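Local atomic coordinates of protection of telomeres protein poz1 (Schizosaccharomyces pombe, PDB entry 5WE0), a protein that binds telomeric DNA and negatively regulates telomerase and telomere length. Residues S201-K204 / K205-P208; V215-R218 / Y219-T223. One frame throughout, in Å; residues are numbered along the deposited sequence.

Contact 1 of 2, residues S201-K204 / K205-P208; sequences SQHK and KKMP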
ATOM      1  N   SER A 201      11.890 -10.062  17.976  1.00 40.67           N
ATOM      2  CA  SER A 201      10.728 -10.490  18.759  1.00 44.67           C
ATOM      3  C   SER A 201      10.284  -9.417  19.736  1.00 40.44           C
ATOM      4  O   SER A 201       9.083  -9.212  19.939  1.00 41.85           O
ATOM      5  CB  SER A 201      11.031 -11.781  19.519  1.00 35.61           C
ATOM      6  OG  SER A 201      10.684 -12.884  18.712  1.00 45.81           O
ATOM      7  N   GLN A 202      11.244  -8.768  20.392  1.00 36.91           N
ATOM      8  CA  GLN A 202      10.942  -7.711  21.347  1.00 45.59           C
ATOM      9  C   GLN A 202      10.287  -6.514  20.664  1.00 46.04           C
ATOM     10  O   GLN A 202       9.321  -5.940  21.183  1.00 49.27           O
ATOM     11  CB  GLN A 202      12.227  -7.282  22.047  1.00 48.54           C
ATOM     12  CG  GLN A 202      12.682  -8.201  23.157  1.00 59.50           C
ATOM     13  CD  GLN A 202      13.828  -7.606  23.960  1.00 71.29           C
ATOM     14  OE1 GLN A 202      13.726  -6.474  24.441  1.00 77.73           O
ATOM     15  NE2 GLN A 202      14.918  -8.356  24.109  1.00 68.67           N
ATOM     16  N   HIS A 203      10.818  -6.097  19.518  1.00 44.62           N
ATOM     17  CA  HIS A 203      10.240  -4.945  18.834  1.00 46.04           C
ATOM     18  C   HIS A 203       8.891  -5.278  18.208  1.00 44.23           C
ATOM     19  O   HIS A 203       8.005  -4.421  18.183  1.00 47.08           O
ATOM     20  CB  HIS A 203      11.240  -4.415  17.821  1.00 43.85           C
ATOM     21  CG  HIS A 203      12.271  -3.542  18.449  1.00 54.02           C
ATOM     22  ND1 HIS A 203      12.141  -2.173  18.522  1.00 63.31           N
ATOM     23  CD2 HIS A 203      13.395  -3.850  19.136  1.00 59.18           C
ATOM     24  CE1 HIS A 203      13.173  -1.670  19.175  1.00 69.34           C
ATOM     25  NE2 HIS A 203      13.949  -2.667  19.562  1.00 65.56           N
ATOM     26  N   LYS A 204       8.695  -6.517  17.741  1.00 45.36           N
ATOM     27  CA  LYS A 204       7.374  -6.910  17.257  1.00 45.04           C
ATOM     28  C   LYS A 204       6.348  -6.865  18.382  1.00 50.88           C
ATOM     29  O   LYS A 204       5.189  -6.483  18.163  1.00 46.44           O
ATOM     30  CB  LYS A 204       7.418  -8.305  16.629  1.00 40.15           C
ATOM     31  CG  LYS A 204       7.995  -8.308  15.230  1.00 40.69           C
ATOM     32  CD  LYS A 204       7.819  -9.624  14.483  1.00 44.48           C
ATOM     33  CE  LYS A 204       8.431  -9.503  13.077  1.00 44.95           C
ATOM     34  NZ  LYS A 204       8.093 -10.633  12.158  1.00 54.18           N
ATOM     35  N   LYS A 205       6.758  -7.241  19.601  1.00 50.67           N
ATOM     36  CA  LYS A 205       5.848  -7.154  20.741  1.00 53.38           C
ATOM     37  C   LYS A 205       5.586  -5.699  21.128  1.00 52.11           C
ATOM     38  O   LYS A 205       4.460  -5.345  21.499  1.00 51.62           O
ATOM     39  CB  LYS A 205       6.406  -7.953  21.924  1.00 52.73           C
ATOM     40  CG  LYS A 205       6.180  -9.474  21.801  1.00 53.18           C
ATOM     41  CD  LYS A 205       4.710  -9.853  22.069  1.00 55.20           C
ATOM     42  CE  LYS A 205       4.444 -11.352  21.885  1.00 62.96           C
ATOM     43  NZ  LYS A 205       5.539 -12.235  22.423  1.00 63.29           N
ATOM     44  N   LYS A 206       6.606  -4.842  21.035  1.00 49.21           N
ATOM     45  CA  LYS A 206       6.457  -3.411  21.311  1.00 51.24           C
ATOM     46  C   LYS A 206       5.539  -2.703  20.318  1.00 55.72           C
ATOM     47  O   LYS A 206       5.136  -1.562  20.570  1.00 58.04           O
ATOM     48  CB  LYS A 206       7.832  -2.733  21.282  1.00 50.97           C
ATOM     49  CG  LYS A 206       8.388  -2.309  22.633  1.00 59.37           C
ATOM     50  CD  LYS A 206       9.868  -1.895  22.526  1.00 57.56           C
ATOM     51  CE  LYS A 206      10.785  -2.991  23.072  1.00 59.78           C
ATOM     52  NZ  LYS A 206      12.181  -2.945  22.525  1.00 62.11           N
ATOM     53  N   MET A 207       5.210  -3.342  19.200  1.00 57.07           N
ATOM     54  CA  MET A 207       4.593  -2.636  18.091  1.00 49.75           C
ATOM     55  C   MET A 207       3.895  -3.638  17.170  1.00 44.01           C
ATOM     56  O   MET A 207       4.322  -3.838  16.024  1.00 40.47           O
ATOM     57  CB  MET A 207       5.658  -1.827  17.346  1.00 52.75           C
ATOM     58  CG  MET A 207       5.049  -0.659  16.601  1.00 66.22           C
ATOM     59  SD  MET A 207       4.646   0.758  17.648  1.00 73.03           S
ATOM     60  CE  MET A 207       2.976   0.371  18.170  1.00 54.73           C
ATOM     61  N   PRO A 208       2.826  -4.286  17.639  1.00 39.66           N
ATOM     62  CA  PRO A 208       2.286  -5.442  16.911  1.00 37.63           C
ATOM     63  C   PRO A 208       1.688  -5.035  15.582  1.00 34.62           C
ATOM     64  O   PRO A 208       1.265  -3.893  15.387  1.00 33.71           O
ATOM     65  CB  PRO A 208       1.216  -6.004  17.859  1.00 37.23           C
ATOM     66  CG  PRO A 208       0.824  -4.835  18.705  1.00 41.52           C
ATOM     67  CD  PRO A 208       2.086  -4.023  18.884  1.00 39.16           C
TER

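Contact 2 of 2, residues V215-R218 / Y219-T223; sequences VLSR and YIQCT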
ATOM      1  N   VAL A 215      -4.273   1.336  11.610  1.00 26.33           N
ATOM      2  CA  VAL A 215      -3.863   2.641  11.080  1.00 25.90           C
ATOM      3  C   VAL A 215      -3.998   2.675   9.567  1.00 24.98           C
ATOM      4  O   VAL A 215      -4.481   3.661   8.986  1.00 28.18           O
ATOM      5  CB  VAL A 215      -2.420   2.942  11.524  1.00 30.80           C
ATOM      6  CG1 VAL A 215      -1.786   3.990  10.649  1.00 29.82           C
ATOM      7  CG2 VAL A 215      -2.383   3.347  12.987  1.00 31.13           C
ATOM      8  N   LEU A 216      -3.544   1.619   8.899  1.00 23.75           N
ATOM      9  CA  LEU A 216      -3.576   1.586   7.439  1.00 25.29           C
ATOM     10  C   LEU A 216      -5.007   1.518   6.925  1.00 25.89           C
ATOM     11  O   LEU A 216      -5.361   2.198   5.952  1.00 28.41           O
ATOM     12  CB  LEU A 216      -2.768   0.393   6.938  1.00 25.04           C
ATOM     13  CG  LEU A 216      -2.635   0.231   5.431  1.00 27.00           C
ATOM     14  CD1 LEU A 216      -2.133   1.524   4.833  1.00 24.73           C
ATOM     15  CD2 LEU A 216      -1.667  -0.933   5.145  1.00 25.44           C
ATOM     16  N   SER A 217      -5.844   0.697   7.560  1.00 26.17           N
ATOM     17  CA  SER A 217      -7.261   0.681   7.207  1.00 27.15           C
ATOM     18  C   SER A 217      -7.889   2.061   7.381  1.00 28.23           C
ATOM     19  O   SER A 217      -8.616   2.544   6.509  1.00 26.93           O
ATOM     20  CB  SER A 217      -8.000  -0.328   8.077  1.00 26.05           C
ATOM     21  OG  SER A 217      -9.389  -0.098   7.928  1.00 32.19           O
ATOM     22  N   ARG A 218      -7.627   2.705   8.524  1.00 27.76           N
ATOM     23  CA  ARG A 218      -8.181   4.028   8.770  1.00 25.69           C
ATOM     24  C   ARG A 218      -7.611   5.057   7.809  1.00 27.38           C
ATOM     25  O   ARG A 218      -8.315   5.995   7.425  1.00 29.48           O
ATOM     26  CB  ARG A 218      -7.943   4.425  10.228  1.00 28.77           C
ATOM     27  CG  ARG A 218      -8.912   3.711  11.175  1.00 24.70           C
ATOM     28  CD  ARG A 218      -8.724   4.160  12.597  1.00 27.16           C
ATOM     29  NE  ARG A 218      -7.571   3.539  13.232  1.00 31.55           N
ATOM     30  CZ  ARG A 218      -6.788   4.172  14.091  1.00 34.54           C
ATOM     31  NH1 ARG A 218      -7.048   5.434  14.392  1.00 31.96           N
ATOM     32  NH2 ARG A 218      -5.759   3.556  14.649  1.00 27.59           N
ATOM     33  N   TYR A 219      -6.351   4.900   7.402  1.00 28.38           N
ATOM     34  CA  TYR A 219      -5.805   5.795   6.391  1.00 24.56           C
ATOM     35  C   TYR A 219      -6.567   5.664   5.077  1.00 25.63           C
ATOM     36  O   TYR A 219      -6.857   6.663   4.413  1.00 26.42           O
ATOM     37  CB  TYR A 219      -4.308   5.524   6.160  1.00 21.18           C
ATOM     38  CG  TYR A 219      -3.831   6.332   4.987  1.00 23.86           C
ATOM     39  CD1 TYR A 219      -3.680   7.726   5.090  1.00 22.56           C
ATOM     40  CD2 TYR A 219      -3.614   5.731   3.758  1.00 23.37           C
ATOM     41  CE1 TYR A 219      -3.294   8.480   3.992  1.00 21.65           C
ATOM     42  CE2 TYR A 219      -3.225   6.459   2.664  1.00 20.89           C
ATOM     43  CZ  TYR A 219      -3.072   7.832   2.778  1.00 26.38           C
ATOM     44  OH  TYR A 219      -2.702   8.538   1.658  1.00 25.85           O
ATOM     45  N   ILE A 220      -6.845   4.432   4.656  1.00 25.94           N
ATOM     46  CA  ILE A 220      -7.539   4.213   3.389  1.00 26.55           C
ATOM     47  C   ILE A 220      -8.954   4.772   3.456  1.00 24.85           C
ATOM     48  O   ILE A 220      -9.434   5.389   2.503  1.00 28.34           O
ATOM     49  CB  ILE A 220      -7.523   2.711   3.032  1.00 26.58           C
ATOM     50  CG1 ILE A 220      -6.077   2.245   2.720  1.00 26.17           C
ATOM     51  CG2 ILE A 220      -8.468   2.428   1.846  1.00 23.64           C
ATOM     52  CD1 ILE A 220      -5.434   2.923   1.470  1.00 21.19           C
ATOM     53  N   GLN A 221      -9.648   4.554   4.577  1.00 28.97           N
ATOM     54  CA  GLN A 221     -11.026   5.024   4.715  1.00 29.12           C
ATOM     55  C   GLN A 221     -11.084   6.550   4.795  1.00 32.40           C
ATOM     56  O   GLN A 221     -11.982   7.182   4.221  1.00 33.34           O
ATOM     57  CB  GLN A 221     -11.666   4.388   5.960  1.00 29.37           C
ATOM     58  CG  GLN A 221     -11.912   2.854   5.848  1.00 37.60           C
ATOM     59  CD  GLN A 221     -12.760   2.457   4.614  1.00 40.43           C
ATOM     60  OE1 GLN A 221     -12.226   2.018   3.583  1.00 35.02           O
ATOM     61  NE2 GLN A 221     -14.082   2.616   4.724  1.00 43.46           N
ATOM     62  N   CYS A 222     -10.140   7.149   5.527  1.00 31.52           N
ATOM     63  CA  CYS A 222     -10.020   8.598   5.593  1.00 31.42           C
ATOM     64  C   CYS A 222      -9.801   9.184   4.207  1.00 28.29           C
ATOM     65  O   CYS A 222     -10.497  10.125   3.795  1.00 28.52           O
ATOM     66  CB  CYS A 222      -8.855   8.969   6.514  1.00 32.62           C
ATOM     67  SG  CYS A 222      -8.656  10.758   6.833  1.00 37.71           S
ATOM     68  N   THR A 223      -8.879   8.586   3.452  1.00 27.82           N
ATOM     69  CA  THR A 223      -8.583   9.053   2.102  1.00 26.91           C
ATOM     70  C   THR A 223      -9.799   8.929   1.191  1.00 31.52           C
ATOM     71  O   THR A 223     -10.130   9.873   0.468  1.00 29.98           O
ATOM     72  CB  THR A 223      -7.413   8.249   1.524  1.00 25.00           C
ATOM     73  OG1 THR A 223      -6.249   8.455   2.326  1.00 27.23           O
ATOM     74  CG2 THR A 223      -7.097   8.686   0.117  1.00 24.51           C
TER

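Contact 1 of 2, residues S201-K204 / K205-P208
The C-terminal turn of helix 193-206 brings K206 back over H203, three residues earlier, just before the chain turns through M207 and P208 toward helix 209-230. K206 NZ stands 3.5 Å above the plane of the H203 imidazole, shifted toward its rim, and NE2 is the ring atom it approaches most closely. Two torsions help to place it: the H203 ring is set beside its own backbone N (chi1 -81°), and the K206 chain bends at chi3 (-104°), which swings the ammonium end over the ring face. Y199 also meets the ring, and F154 of helix 130-157 packs on H203, tying this last turn to the neighbouring helix of the all-helical fold. Replacing H203 by an alanine takes away the flat face beneath K206 NZ, and is likely to leave the lysine end free to turn and F154 without its ring partner. Regular i to i+4 bonding persists from K205 N to S201 O (3.1 Å) and from K206 N to Q202 O (2.9 Å). After these the pattern tightens: M207 N gives a weak i to i+3 bond to K204 O at 3.3 Å. P208, which has no N-H to offer, sends its CA hydrogen toward the same oxygen, with CA 3.3 Å from K204 O. The K204 side chain runs extended beyond CG to a salt bridge between its NZ and E158, while its aliphatic part touches W151 and F154.

Contact 2 of 2, residues V215-R218 / Y219-T223
Residues V215-R218 and Y219-T223 form two successive turns of the alpha-helix 209-230, and four i to i+4 bonds join them: Y219 N to V215 O at 2.7 Å, I220 N to L216 O at 3.0 Å, Q221 N to S217 O at 3.0 Å and C222 N to R218 O at 2.9 Å. Their N-H...O angles run from 149° to 161°, as in a regular helix inside this all-helical fold. The side chains fan out to different neighbours and meet the adjacent turn mainly through their first carbons. In I220, CG1 lies beside the backbone N (chi1 -67°) and comes within 3.3 Å of L216 O. Q221 CG rests 3.4 Å from S217 O, and a bend at chi2 leads the amide away from the neighbouring turn. Both polar side chains are anchored beyond the helix, Q221 NE2 by the backbone O of E21 and S217 OG by H23. R218 turns its guanidinium outward: NE bonds to S214 OG, NH2 forms a salt bridge with an acidic side chain of another protein chain, and NH1 bonds to that chain's backbone. I220 packs on I58 and I61 of helix 54-64, while the Y219 ring packs against helix 93-115, touching L103 and I106, with its OH bonded to E107. T223 follows one turn later, placing OG1 3.2 Å above the plane of the Y219 ring, toward its rim. T223 OG1 donates to Y219 O at 2.8 Å, and T223 N donates to the same oxygen from the opposite face of the carbonyl plane.

Contact 1 lies at the surface, its centre about 21 Å from the centre of the chain, whereas contact 2 is buried, its centre about 10 Å from that point. They occupy consecutive helices, 193-206 and 209-230, in series along the chain; their centres are about 22 Å apart and their nearest atoms about 8 Å, without touching. Both pack against helix 130-157, but contact 2 also reaches helices 54-64 and 93-115. The chemistry follows position: three consecutive lysines, K204 to K206, lie where regular bonding gives way to a weak i to i+3 bond, while the interior helix keeps i to i+4 bonding and mixes apolar packing with polar anchors. Both approach another protein chain, contact 1 by apolar packing, contact 2 also through R218.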